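Local structure of malonate decarboxylase subunit alpha (6MPR) at residues E259-Q264 with V472-T477; A360-I365 with H403-W408; L409-Q414 with Y483-S488; M496-A499 with S505-L508; R517-G522 with P527-I532. The protein probably acts as the acyl-carrier-protein transferase subunit of malonate decarboxylase, loading malonate onto a carrier in exchange for acetate. One frame throughout, in Å; residues are numbered along the deposited sequence. Where two conformers were deposited one is given.

Interaction 1 of 5, residues E259-Q264 with V472-T477; sequences EKHNVQ and VTHLLT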
# COMPACT_ATOMS: atom_id res chain seq x y z
N GLU A 259 -9.25 -23.22 -10.15
CA GLU A 259 -10.09 -23.48 -11.32
C GLU A 259 -11.50 -22.94 -11.10
O GLU A 259 -12.07 -22.29 -11.98
CB GLU A 259 -10.13 -24.97 -11.61
CG GLU A 259 -10.85 -25.29 -12.92
CD GLU A 259 -10.93 -26.77 -13.24
OE1 GLU A 259 -10.47 -27.60 -12.42
OE2 GLU A 259 -11.44 -27.10 -14.32
N LYS A 260 -12.07 -23.21 -9.92
CA LYS A 260 -13.47 -22.87 -9.66
C LYS A 260 -13.73 -21.38 -9.85
O LYS A 260 -14.76 -20.99 -10.42
CB LYS A 260 -13.85 -23.28 -8.23
CG LYS A 260 -15.29 -22.91 -7.84
CD LYS A 260 -15.62 -23.36 -6.42
CE LYS A 260 -17.03 -22.91 -6.02
NZ LYS A 260 -18.09 -23.69 -6.72
N HIS A 261 -12.81 -20.54 -9.38
CA HIS A 261 -12.99 -19.10 -9.41
C HIS A 261 -12.15 -18.39 -10.46
O HIS A 261 -12.15 -17.16 -10.49
CB HIS A 261 -12.68 -18.51 -8.03
CG HIS A 261 -13.47 -19.14 -6.93
ND1 HIS A 261 -14.83 -18.94 -6.79
CD2 HIS A 261 -13.10 -19.95 -5.91
CE1 HIS A 261 -15.26 -19.61 -5.74
NE2 HIS A 261 -14.24 -20.23 -5.19
N ASN A 262 -11.44 -19.13 -11.30
CA ASN A 262 -10.65 -18.57 -12.40
C ASN A 262 -9.57 -17.61 -11.89
O ASN A 262 -9.44 -16.47 -12.36
CB ASN A 262 -11.58 -17.88 -13.41
CG ASN A 262 -10.92 -17.64 -14.76
OD1 ASN A 262 -10.13 -18.47 -15.23
ND2 ASN A 262 -11.23 -16.50 -15.38
N VAL A 263 -8.79 -18.08 -10.93
CA VAL A 263 -7.74 -17.27 -10.30
C VAL A 263 -6.60 -17.08 -11.29
O VAL A 263 -5.96 -18.05 -11.70
CB VAL A 263 -7.25 -17.93 -9.00
CG1 VAL A 263 -6.07 -17.16 -8.39
CG2 VAL A 263 -8.42 -18.07 -8.01
N GLN A 264 -6.35 -15.83 -11.67
CA GLN A 264 -5.28 -15.46 -12.59
C GLN A 264 -4.01 -15.00 -11.89
O GLN A 264 -2.92 -15.12 -12.46
CB GLN A 264 -5.71 -14.31 -13.51
CG GLN A 264 -7.00 -14.52 -14.26
CD GLN A 264 -6.91 -15.73 -15.14
OE1 GLN A 264 -6.08 -15.79 -16.05
NE2 GLN A 264 -7.76 -16.73 -14.88
N VAL A 472 -11.56 -14.60 5.82
CA VAL A 472 -11.30 -15.89 5.18
C VAL A 472 -12.45 -16.21 4.25
O VAL A 472 -13.61 -16.29 4.68
CB VAL A 472 -11.11 -17.00 6.22
CG1 VAL A 472 -10.88 -18.35 5.52
CG2 VAL A 472 -9.97 -16.65 7.19
N THR A 473 -12.15 -16.39 2.96
CA THR A 473 -13.16 -16.86 2.01
C THR A 473 -13.16 -18.38 1.86
O THR A 473 -14.21 -18.97 1.56
CB THR A 473 -12.94 -16.22 0.64
OG1 THR A 473 -11.64 -16.54 0.13
CG2 THR A 473 -13.10 -14.70 0.72
N HIS A 474 -12.02 -19.04 2.10
CA HIS A 474 -11.89 -20.48 1.90
C HIS A 474 -11.06 -21.09 3.02
O HIS A 474 -9.94 -20.62 3.26
CB HIS A 474 -11.20 -20.81 0.56
CG HIS A 474 -11.96 -20.36 -0.65
ND1 HIS A 474 -12.04 -19.04 -1.04
CD2 HIS A 474 -12.68 -21.07 -1.56
CE1 HIS A 474 -12.75 -18.95 -2.15
NE2 HIS A 474 -13.16 -20.17 -2.48
N LEU A 475 -11.56 -22.15 3.65
CA LEU A 475 -10.79 -22.98 4.58
C LEU A 475 -10.52 -24.33 3.93
O LEU A 475 -11.45 -25.05 3.60
CB LEU A 475 -11.54 -23.18 5.90
CG LEU A 475 -10.85 -24.05 6.95
CD1 LEU A 475 -9.49 -23.45 7.36
CD2 LEU A 475 -11.74 -24.19 8.17
N LEU A 476 -9.24 -24.67 3.77
CA LEU A 476 -8.82 -25.89 3.07
C LEU A 476 -7.98 -26.74 4.01
O LEU A 476 -6.92 -26.29 4.46
CB LEU A 476 -8.03 -25.53 1.81
CG LEU A 476 -7.22 -26.64 1.16
CD1 LEU A 476 -8.13 -27.79 0.79
CD2 LEU A 476 -6.50 -26.08 -0.06
N THR A 477 -8.45 -27.95 4.31
CA THR A 477 -7.71 -28.91 5.13
C THR A 477 -7.54 -30.21 4.34
O THR A 477 -8.02 -30.34 3.21
CB THR A 477 -8.42 -29.22 6.46
OG1 THR A 477 -9.54 -30.08 6.21
CG2 THR A 477 -8.89 -27.95 7.14

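Interaction 2 of 5, residues A360-I365 with H403-W408; sequences AVDLFI and HDTPAW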
# COMPACT_ATOMS: atom_id res chain seq x y z
N ALA A 360 -3.78 -5.89 -6.14
CA ALA A 360 -3.73 -6.29 -7.54
C ALA A 360 -3.86 -7.78 -7.81
O ALA A 360 -4.02 -8.15 -8.98
CB ALA A 360 -2.42 -5.80 -8.18
N VAL A 361 -3.82 -8.65 -6.81
CA VAL A 361 -3.91 -10.08 -7.08
C VAL A 361 -5.25 -10.63 -6.59
O VAL A 361 -5.89 -10.10 -5.67
CB VAL A 361 -2.75 -10.91 -6.49
CG1 VAL A 361 -1.39 -10.37 -6.97
CG2 VAL A 361 -2.82 -10.99 -4.98
N ASP A 362 -5.66 -11.74 -7.22
CA ASP A 362 -6.95 -12.36 -6.92
C ASP A 362 -6.97 -13.06 -5.57
O ASP A 362 -8.04 -13.21 -4.97
CB ASP A 362 -7.30 -13.42 -7.98
CG ASP A 362 -7.69 -12.85 -9.31
OD1 ASP A 362 -8.09 -11.66 -9.39
OD2 ASP A 362 -7.64 -13.62 -10.29
N LEU A 363 -5.82 -13.56 -5.11
CA LEU A 363 -5.87 -14.58 -4.08
C LEU A 363 -4.60 -14.56 -3.23
O LEU A 363 -3.49 -14.33 -3.75
CB LEU A 363 -6.06 -15.98 -4.71
CG LEU A 363 -6.06 -17.21 -3.78
CD1 LEU A 363 -7.09 -18.22 -4.28
CD2 LEU A 363 -4.68 -17.85 -3.72
N PHE A 364 -4.78 -14.80 -1.94
CA PHE A 364 -3.72 -15.22 -1.03
C PHE A 364 -4.07 -16.59 -0.47
O PHE A 364 -5.24 -16.89 -0.21
CB PHE A 364 -3.54 -14.21 0.13
CG PHE A 364 -2.68 -14.74 1.25
CD1 PHE A 364 -1.32 -14.89 1.08
CD2 PHE A 364 -3.24 -15.08 2.47
CE1 PHE A 364 -0.53 -15.37 2.10
CE2 PHE A 364 -2.46 -15.58 3.49
CZ PHE A 364 -1.10 -15.71 3.31
N ILE A 365 -3.06 -17.43 -0.31
CA ILE A 365 -3.22 -18.74 0.33
C ILE A 365 -2.01 -18.99 1.21
O ILE A 365 -0.87 -18.80 0.79
CB ILE A 365 -3.42 -19.86 -0.72
CG1 ILE A 365 -3.57 -21.24 -0.06
CG2 ILE A 365 -2.27 -19.86 -1.73
CD1 ILE A 365 -4.26 -22.25 -0.98
N HIS A 403 -11.39 -2.19 -8.72
CA HIS A 403 -11.37 -2.82 -10.04
C HIS A 403 -11.78 -4.28 -9.93
O HIS A 403 -11.49 -4.97 -8.94
CB HIS A 403 -10.00 -2.70 -10.73
CG HIS A 403 -8.96 -3.70 -10.28
ND1 HIS A 403 -8.27 -3.59 -9.09
CD2 HIS A 403 -8.47 -4.81 -10.89
CE1 HIS A 403 -7.42 -4.59 -8.97
NE2 HIS A 403 -7.52 -5.35 -10.05
N ASP A 404 -12.45 -4.74 -10.98
CA ASP A 404 -12.99 -6.10 -11.04
C ASP A 404 -12.06 -7.02 -11.81
O ASP A 404 -11.41 -6.62 -12.78
CB ASP A 404 -14.36 -6.11 -11.71
CG ASP A 404 -14.33 -5.52 -13.11
OD1 ASP A 404 -13.99 -4.33 -13.25
OD2 ASP A 404 -14.62 -6.25 -14.06
N THR A 405 -11.99 -8.26 -11.35
CA THR A 405 -11.45 -9.40 -12.07
C THR A 405 -12.45 -10.52 -11.82
O THR A 405 -13.25 -10.43 -10.88
CB THR A 405 -10.06 -9.83 -11.58
OG1 THR A 405 -10.16 -10.23 -10.21
CG2 THR A 405 -9.02 -8.69 -11.70
N PRO A 406 -12.43 -11.59 -12.63
CA PRO A 406 -13.45 -12.64 -12.47
C PRO A 406 -13.49 -13.29 -11.08
O PRO A 406 -14.58 -13.47 -10.53
CB PRO A 406 -13.08 -13.65 -13.57
CG PRO A 406 -12.44 -12.80 -14.65
CD PRO A 406 -11.64 -11.77 -13.87
N ALA A 407 -12.33 -13.64 -10.50
CA ALA A 407 -12.36 -14.27 -9.18
C ALA A 407 -12.92 -13.32 -8.13
O ALA A 407 -13.70 -13.73 -7.26
CB ALA A 407 -10.95 -14.73 -8.78
N TRP A 408 -12.54 -12.04 -8.19
CA TRP A 408 -12.99 -11.07 -7.20
C TRP A 408 -14.50 -10.84 -7.32
O TRP A 408 -15.20 -10.73 -6.30
CB TRP A 408 -12.21 -9.77 -7.40
CG TRP A 408 -12.47 -8.65 -6.45
CD1 TRP A 408 -11.88 -8.45 -5.23
CD2 TRP A 408 -13.32 -7.53 -6.67
NE1 TRP A 408 -12.34 -7.28 -4.66
CE2 TRP A 408 -13.22 -6.69 -5.54
CE3 TRP A 408 -14.17 -7.15 -7.71
CZ2 TRP A 408 -13.94 -5.51 -5.41
CZ3 TRP A 408 -14.87 -5.97 -7.59
CH2 TRP A 408 -14.76 -5.16 -6.45
O HOH W 1 -5.65 -7.24 -10.86
O HOH W 2 -9.84 -13.83 -12.07

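Interaction 3 of 5, residues L409-Q414 with Y483-S488; sequences LDMRLQ and YLYKAS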
# COMPACT_ATOMS: atom_id res chain seq x y z
N LEU A 409 -15.02 -10.77 -8.54
CA LEU A 409 -16.47 -10.69 -8.73
C LEU A 409 -17.18 -11.94 -8.25
O LEU A 409 -18.34 -11.87 -7.82
CB LEU A 409 -16.81 -10.46 -10.20
CG LEU A 409 -16.60 -9.06 -10.76
CD1 LEU A 409 -16.92 -9.04 -12.27
CD2 LEU A 409 -17.51 -8.10 -10.01
N ASP A 410 -16.52 -13.11 -8.34
CA ASP A 410 -17.17 -14.36 -7.96
C ASP A 410 -17.49 -14.42 -6.47
O ASP A 410 -18.32 -15.23 -6.06
CB ASP A 410 -16.28 -15.55 -8.35
CG ASP A 410 -17.07 -16.76 -8.80
OD1 ASP A 410 -18.24 -16.61 -9.23
OD2 ASP A 410 -16.51 -17.88 -8.72
N MET A 411 -16.86 -13.55 -5.67
CA MET A 411 -17.13 -13.46 -4.25
C MET A 411 -18.32 -12.56 -3.91
O MET A 411 -18.74 -12.53 -2.75
CB MET A 411 -15.89 -12.94 -3.52
CG MET A 411 -14.64 -13.83 -3.64
SD MET A 411 -14.79 -15.47 -2.88
CE MET A 411 -15.13 -16.44 -4.34
N ARG A 412 -18.85 -11.83 -4.89
CA ARG A 412 -19.93 -10.88 -4.63
C ARG A 412 -21.25 -11.59 -4.34
O ARG A 412 -21.54 -12.65 -4.89
CB ARG A 412 -20.10 -9.93 -5.81
CG ARG A 412 -21.23 -8.93 -5.64
CD ARG A 412 -21.26 -7.85 -6.72
NE ARG A 412 -21.47 -8.37 -8.07
CZ ARG A 412 -21.65 -7.60 -9.14
NH1 ARG A 412 -21.69 -6.27 -9.01
NH2 ARG A 412 -21.81 -8.15 -10.34
N LEU A 413 -22.05 -10.97 -3.46
CA LEU A 413 -23.42 -11.37 -3.15
C LEU A 413 -24.19 -11.79 -4.40
O LEU A 413 -24.21 -11.08 -5.41
CB LEU A 413 -24.13 -10.20 -2.47
CG LEU A 413 -25.59 -10.33 -2.06
CD1 LEU A 413 -25.72 -11.02 -0.71
CD2 LEU A 413 -26.27 -8.96 -2.05
N GLN A 414 -24.86 -12.94 -4.31
CA GLN A 414 -25.70 -13.44 -5.39
C GLN A 414 -27.15 -13.51 -4.94
O GLN A 414 -27.46 -13.49 -3.74
CB GLN A 414 -25.24 -14.83 -5.85
CG GLN A 414 -23.90 -14.84 -6.57
CD GLN A 414 -23.59 -16.21 -7.15
OE1 GLN A 414 -22.77 -16.95 -6.61
NE2 GLN A 414 -24.27 -16.56 -8.24
N TYR A 483 -16.37 -23.46 1.90
CA TYR A 483 -16.50 -22.20 1.14
C TYR A 483 -17.15 -21.14 2.02
O TYR A 483 -18.30 -20.75 1.84
CB TYR A 483 -17.29 -22.42 -0.15
CG TYR A 483 -16.59 -23.29 -1.17
CD1 TYR A 483 -15.49 -22.82 -1.88
CD2 TYR A 483 -17.05 -24.57 -1.44
CE1 TYR A 483 -14.85 -23.61 -2.82
CE2 TYR A 483 -16.42 -25.37 -2.39
CZ TYR A 483 -15.31 -24.88 -3.06
OH TYR A 483 -14.69 -25.68 -4.00
N LEU A 484 -16.34 -20.64 2.97
CA LEU A 484 -16.84 -19.74 4.01
C LEU A 484 -17.43 -18.45 3.44
O LEU A 484 -18.31 -17.86 4.06
CB LEU A 484 -15.72 -19.42 5.00
CG LEU A 484 -15.09 -20.55 5.82
CD1 LEU A 484 -14.02 -19.98 6.76
CD2 LEU A 484 -16.14 -21.37 6.60
N TYR A 485 -16.96 -18.01 2.27
CA TYR A 485 -17.50 -16.78 1.69
C TYR A 485 -19.00 -16.89 1.43
O TYR A 485 -19.67 -15.86 1.30
CB TYR A 485 -16.78 -16.42 0.38
CG TYR A 485 -17.17 -17.22 -0.85
CD1 TYR A 485 -16.50 -18.40 -1.18
CD2 TYR A 485 -18.15 -16.77 -1.71
CE1 TYR A 485 -16.83 -19.12 -2.29
CE2 TYR A 485 -18.50 -17.48 -2.84
CZ TYR A 485 -17.83 -18.66 -3.13
OH TYR A 485 -18.17 -19.37 -4.24
N LYS A 486 -19.53 -18.11 1.35
CA LYS A 486 -20.93 -18.34 1.07
C LYS A 486 -21.75 -18.62 2.32
O LYS A 486 -22.97 -18.75 2.21
CB LYS A 486 -21.10 -19.50 0.09
CG LYS A 486 -21.16 -19.08 -1.36
CD LYS A 486 -21.29 -20.28 -2.27
CE LYS A 486 -20.20 -21.30 -2.00
NZ LYS A 486 -20.25 -22.43 -2.97
N ALA A 487 -21.12 -18.73 3.49
CA ALA A 487 -21.88 -18.99 4.72
C ALA A 487 -22.94 -17.91 4.91
O ALA A 487 -22.67 -16.72 4.78
CB ALA A 487 -20.94 -19.04 5.92
N SER A 488 -24.17 -18.35 5.19
CA SER A 488 -25.30 -17.43 5.33
C SER A 488 -25.42 -16.84 6.73
O SER A 488 -26.07 -15.80 6.89
CB SER A 488 -26.61 -18.14 4.98
OG SER A 488 -26.80 -19.28 5.80
O HOH W 3 -19.42 -17.90 -6.28

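Interaction 4 of 5, residues M496-A499 with S505-L508; sequences MIAA and SIGL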
# COMPACT_ATOMS: atom_id res chain seq x y z
N MET A 496 -19.50 -25.25 8.91
CA MET A 496 -18.66 -25.59 7.76
C MET A 496 -17.20 -25.77 8.18
O MET A 496 -16.51 -26.66 7.68
CB MET A 496 -18.78 -24.50 6.69
CG MET A 496 -20.20 -24.40 6.14
SD MET A 496 -20.54 -22.81 5.39
CE MET A 496 -19.35 -22.82 4.03
N ILE A 497 -16.73 -24.94 9.10
CA ILE A 497 -15.41 -25.18 9.68
C ILE A 497 -15.37 -26.56 10.32
O ILE A 497 -14.48 -27.36 10.06
CB ILE A 497 -15.06 -24.07 10.69
CG1 ILE A 497 -14.94 -22.72 9.96
CG2 ILE A 497 -13.79 -24.42 11.44
CD1 ILE A 497 -14.76 -21.52 10.89
N ALA A 498 -16.39 -26.87 11.14
CA ALA A 498 -16.40 -28.16 11.83
C ALA A 498 -16.36 -29.33 10.86
O ALA A 498 -15.76 -30.37 11.18
CB ALA A 498 -17.64 -28.25 12.73
N ALA A 499 -16.96 -29.19 9.67
CA ALA A 499 -17.03 -30.29 8.71
C ALA A 499 -15.66 -30.68 8.15
O ALA A 499 -15.48 -31.82 7.72
CB ALA A 499 -17.96 -29.91 7.55
N SER A 505 -11.14 -30.92 18.46
CA SER A 505 -12.34 -30.75 19.28
C SER A 505 -13.49 -30.18 18.45
O SER A 505 -14.63 -30.65 18.56
CB SER A 505 -12.04 -29.86 20.49
OG SER A 505 -11.69 -28.54 20.10
N ILE A 506 -13.19 -29.22 17.58
CA ILE A 506 -14.20 -28.67 16.69
C ILE A 506 -14.69 -29.73 15.70
O ILE A 506 -15.90 -29.88 15.47
CB ILE A 506 -13.64 -27.42 15.98
CG1 ILE A 506 -13.33 -26.35 17.04
CG2 ILE A 506 -14.62 -26.90 14.94
CD1 ILE A 506 -12.66 -25.09 16.49
N GLY A 507 -13.78 -30.52 15.13
CA GLY A 507 -14.19 -31.54 14.17
C GLY A 507 -15.06 -32.63 14.77
O GLY A 507 -15.99 -33.13 14.13
N LEU A 508 -14.78 -33.02 16.02
CA LEU A 508 -15.58 -34.06 16.67
C LEU A 508 -17.02 -33.62 16.92
O LEU A 508 -17.88 -34.48 17.14
CB LEU A 508 -14.93 -34.49 17.98
CG LEU A 508 -13.64 -35.31 17.93
CD1 LEU A 508 -13.18 -35.62 19.34
CD2 LEU A 508 -13.82 -36.59 17.12

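Interaction 5 of 5, residues R517-G522 with P527-I532; sequences RLRREG and PEDLGI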
# COMPACT_ATOMS: atom_id res chain seq x y z
N ARG A 517 -25.75 -32.27 4.38
CA ARG A 517 -26.48 -31.15 3.81
C ARG A 517 -25.53 -30.11 3.21
O ARG A 517 -25.71 -29.65 2.07
CB ARG A 517 -27.37 -30.53 4.88
CG ARG A 517 -28.63 -29.88 4.38
CD ARG A 517 -28.54 -28.39 4.50
NE ARG A 517 -28.23 -27.98 5.87
CZ ARG A 517 -27.65 -26.83 6.18
NH1 ARG A 517 -27.32 -25.98 5.22
NH2 ARG A 517 -27.40 -26.54 7.45
N LEU A 518 -24.49 -29.74 3.96
CA LEU A 518 -23.52 -28.76 3.47
C LEU A 518 -22.82 -29.24 2.20
O LEU A 518 -22.53 -28.44 1.30
CB LEU A 518 -22.49 -28.45 4.56
CG LEU A 518 -23.01 -27.79 5.84
CD1 LEU A 518 -21.90 -27.62 6.89
CD2 LEU A 518 -23.64 -26.44 5.51
N ARG A 519 -22.52 -30.54 2.11
CA ARG A 519 -21.93 -31.08 0.89
C ARG A 519 -22.94 -31.07 -0.26
O ARG A 519 -22.59 -30.71 -1.39
CB ARG A 519 -21.41 -32.50 1.13
CG ARG A 519 -20.17 -32.56 2.05
CD ARG A 519 -19.68 -34.00 2.24
NE ARG A 519 -19.44 -34.67 0.97
CZ ARG A 519 -19.36 -35.99 0.82
NH1 ARG A 519 -19.14 -36.52 -0.38
NH2 ARG A 519 -19.50 -36.77 1.88
N ARG A 520 -24.19 -31.44 0.01
CA ARG A 520 -25.20 -31.42 -1.05
C ARG A 520 -25.36 -30.02 -1.62
O ARG A 520 -25.47 -29.84 -2.84
CB ARG A 520 -26.54 -31.94 -0.53
CG ARG A 520 -27.67 -31.77 -1.54
CD ARG A 520 -28.98 -32.42 -1.12
NE ARG A 520 -29.45 -32.03 0.21
CZ ARG A 520 -30.00 -30.86 0.53
NH1 ARG A 520 -30.14 -29.89 -0.38
NH2 ARG A 520 -30.40 -30.65 1.77
N GLU A 521 -25.35 -29.00 -0.76
CA GLU A 521 -25.53 -27.62 -1.18
C GLU A 521 -24.28 -27.00 -1.78
O GLU A 521 -24.33 -25.85 -2.23
CB GLU A 521 -26.03 -26.79 0.00
CG GLU A 521 -27.37 -27.31 0.56
CD GLU A 521 -27.94 -26.43 1.66
OE1 GLU A 521 -27.21 -25.55 2.16
OE2 GLU A 521 -29.11 -26.63 2.04
N GLY A 522 -23.16 -27.73 -1.80
CA GLY A 522 -21.92 -27.21 -2.35
C GLY A 522 -21.14 -26.30 -1.44
O GLY A 522 -20.15 -25.71 -1.89
N PRO A 527 -12.72 -34.53 -0.94
CA PRO A 527 -12.01 -34.89 -2.18
C PRO A 527 -12.90 -35.55 -3.22
O PRO A 527 -12.80 -35.23 -4.42
CB PRO A 527 -10.91 -35.83 -1.68
CG PRO A 527 -10.64 -35.35 -0.29
CD PRO A 527 -11.95 -34.91 0.26
N GLU A 528 -13.81 -36.44 -2.80
CA GLU A 528 -14.66 -37.13 -3.77
C GLU A 528 -15.56 -36.17 -4.53
O GLU A 528 -15.85 -36.39 -5.72
CB GLU A 528 -15.50 -38.20 -3.07
CG GLU A 528 -16.02 -37.79 -1.70
CD GLU A 528 -15.25 -38.46 -0.57
OE1 GLU A 528 -15.80 -39.41 0.03
OE2 GLU A 528 -14.09 -38.05 -0.28
N ASP A 529 -16.02 -35.09 -3.88
CA ASP A 529 -16.87 -34.09 -4.53
C ASP A 529 -16.15 -33.31 -5.61
O ASP A 529 -16.81 -32.65 -6.42
CB ASP A 529 -17.43 -33.10 -3.50
CG ASP A 529 -18.17 -33.79 -2.35
OD1 ASP A 529 -18.98 -34.69 -2.61
OD2 ASP A 529 -17.94 -33.42 -1.18
N LEU A 530 -14.82 -33.34 -5.63
CA LEU A 530 -14.05 -32.70 -6.68
C LEU A 530 -13.50 -33.70 -7.69
O LEU A 530 -12.67 -33.33 -8.53
CB LEU A 530 -12.90 -31.88 -6.08
CG LEU A 530 -13.28 -30.76 -5.09
CD1 LEU A 530 -12.05 -30.28 -4.35
CD2 LEU A 530 -13.96 -29.59 -5.81
N GLY A 531 -13.92 -34.96 -7.62
CA GLY A 531 -13.38 -35.98 -8.50
C GLY A 531 -11.99 -36.44 -8.13
O GLY A 531 -11.24 -36.89 -9.00
N ILE A 532 -11.62 -36.34 -6.86
CA ILE A 532 -10.26 -36.66 -6.43
C ILE A 532 -10.31 -37.90 -5.54
O ILE A 532 -11.00 -37.91 -4.52
CB ILE A 532 -9.61 -35.48 -5.70
CG1 ILE A 532 -9.46 -34.30 -6.66
CG2 ILE A 532 -8.25 -35.87 -5.14
CD1 ILE A 532 -9.10 -32.99 -5.98

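Interaction 1 of 5, residues E259-Q264 with V472-T477
His261 and His474 are the two side chains that touch here, reaching for each other from opposite directions with their imidazoles. Start at CB of His261. It leaves the last turn of helix 244-261 with CG beside the backbone N (chi1 -55°), and this sends the ring across to strand 474-477. Of the two ring atoms bonded to CG, ND1 hydrogen-bonds Asp410 OD2, and CD2 of His261 runs past His474 NE2 at 3.4 Å. CE1 lies close to the hydroxyl of Tyr485. At the tip, His261 NE2 comes within 2.9 Å of His474 NE2. From His474's side this approach is at the ring edge, near its plane. The two ring planes are inclined at 74° with centroids 4.8 Å apart, an oblique meeting. CG of Lys260 covers one face of the His261 ring, 3.9 Å above its plane. The helix stops just after the contact: Asn262 takes positive phi and closes it with a Schellman motif. His474 is held at its other nitrogen too, with His474 ND1 2.8 Å from Thr473 OG1 in a hydrogen bond, and that hydroxyl also meets Val430 N. Each buried imidazole thus has a polar partner at ND1, and for His261 that partner is a carboxylate, so Asp410 as acceptor probably favours a proton on His261 ND1.

Interaction 2 of 5, residues A360-I365 with H403-W408
Thr405 OG1 has two polar partners: it donates to Asp362 OD1 over 2.6 Å and also meets the guanidinium of Arg401 through NH2. The bond reaches OD1 on its syn side but 31° out of the carboxylate plane, and the aspartate and threonine side chains cross obliquely. The threonine methyl lies farther off, with Thr405 CG2 3.9 Å from Asp362 OD1. The other oxygen, Asp362 OD2, is 2.8 Å from water 2, which can donate to it, and is reached by the backbone N of Gln264 as well. Water 2 in turn accepts from Ala407 N (2.9 Å), in the first turn of helix 406-410, for which Thr405 is the N-cap residue. One carboxylate at the head of strand 363-366, an inner strand of the mixed sheet flanked by 265-268 and 429-433, therefore binds the helix start both directly and through water. The methyl of Ala407 packs against the carboxylate, with Ala407 CB 3.8 Å from Asp362 CG. A second bridge lies farther back along the chain, where water 1 lies 2.6 Å from Ala360 O, to which it can donate, and sits at the edge of the His403 ring, in its plane, 2.8 Å from His403 NE2. His403 also presents its edge to Ala360, with His403 CE1 4.3 Å from Ala360 CA. The other ring nitrogen, ND1, hydrogen-bonds Glu145 of the second subunit, whose His141 ring also meets the imidazole.

Interaction 3 of 5, residues L409-Q414 with Y483-S488
Met411 and Tyr485 bury most of the surface here, and their meeting is a Met-aromatic contact over one face of the phenol ring. The methionine leaves its backbone with CG beside the N and then bends at chi2 (-64°) and again at chi3, which lays the sulfur and methyl along the ring. Met411 SD stands 3.6 Å from Tyr485 CG, at the root of the ring. Met411 CE comes down almost on the ring normal, 3.6 Å above the Tyr485 centroid and only 9° off it, in a CH-pi contact. The two side chains cross at about a right angle. The third participant is Asp410, through its backbone: Asp410 O lies 3.9 Å from Tyr485 CE2 and 2.9 Å from water 3, which can donate to it. The same water is 2.8 Å from Tyr485 OH and weakly reaches Gln414 OE1. The contact joins the end of helix 406-410 to the 3-10 turn 484-486 that follows strand 480-482, and the His474 and His261 rings also meet the tyrosine. Its chemistry is thus divided along the ring: dispersion from thioether and methyl over the face, and a hydrogen-bonded water holding the hydroxyl end.

Interaction 4 of 5, residues M496-A499 with S505-L508
Ala498 and Ile506 meet where two consecutive helices, 490-499 and 505-508, pack together across the short link 500-504. The backbones come close at two small residues: Ala498 and Gly507 have CA atoms only 4.7 Å apart. The apolar contacts all use one branch of Ile506. The CG2 methyl of Ile506, set anti to the backbone N, lies 3.8 Å from Ala498 CA and 4.0 Å from Ala498 CB. It also touches the CG2 methyl of Ile497 more loosely, at 4.4 Å, methyl to methyl. Ile497 also packs on Leu484, while Met496 and Ala499 lean on the strand and helix that come next, 524-525 and 512-520. A second set of contacts places carbon against carbonyl oxygen, one in each direction. Ala498 CB sits 3.6 Å from Ile506 O, an oxygen that hydrogen-bonds Thr509 OG1. The short second helix has a side-chain hold at its start too, since Gly507 N hydrogen-bonds Thr504 OG1. In the reverse direction, Gly507 brings its CA to 3.6 Å from Ala498 O, and this CA-H...O contact is nearly straight, 161° at the hydrogen.

Interaction 5 of 5, residues R517-G522 with P527-I532
Arg519 meets Asp529 side-on, the two side chains crossing at about a right angle and the guanidinium and carboxylate planes turned 45° from each other. Two nitrogens take one oxygen each, a bidentate salt bridge. Arg519 NH1 donates to Asp529 OD1 at 2.9 Å in an almost straight bond (174°), and the oxygen lies in the guanidinium plane, at its edge. Arg519 NE donates to Asp529 OD2, also at 2.9 Å but more bent (142°), reaching the syn lone pair. The twist between the planes shows here, for OD2 is tilted out of the guanidinium plane. A bend at chi3 of Arg519 turns the NE-NH1 edge to the acid. The bridge spans two ends of secondary structure: helix 512-520, which closes in a Schellman motif at Gly522, and the 3-10 turn 528-530 just past strand 524-525. In that turn Pro527 O accepts from both Leu530 N and Ile532 N, which come from opposite faces of its plane. Asp529 OD2 has a second donor, Phe526 N, so the carboxylate is fixed from the strand side as well. Glu528 contributes mainly carbon, its CG 3.6 Å from Arg519 NH1. Glu528 OE1 stays 4.4 Å from Arg519 NH1 and well out of the guanidinium plane, an attraction of charges alone.

How the interactions relate
From the N terminus, 259-264 opens the long loop of interaction 1, which closes only at 472-477, more than two hundred residues on. Interaction 2 forms and closes entirely inside that loop. Helix 406-410 then leads straight into interaction 3, whose first segment lies within the loop of interaction 1 and whose second lies beyond it, so these two cross. Interactions 4 and 5 follow in series as short local closures. The first three tie helix 244-261, helix 406-410 and the mixed sheet together, and interactions 2 and 3 also border the second subunit. Met496, packed on both Tyr483 and Leu518, connects interaction 4 to interactions 3 and 5 at the sheet's outer, antiparallel end.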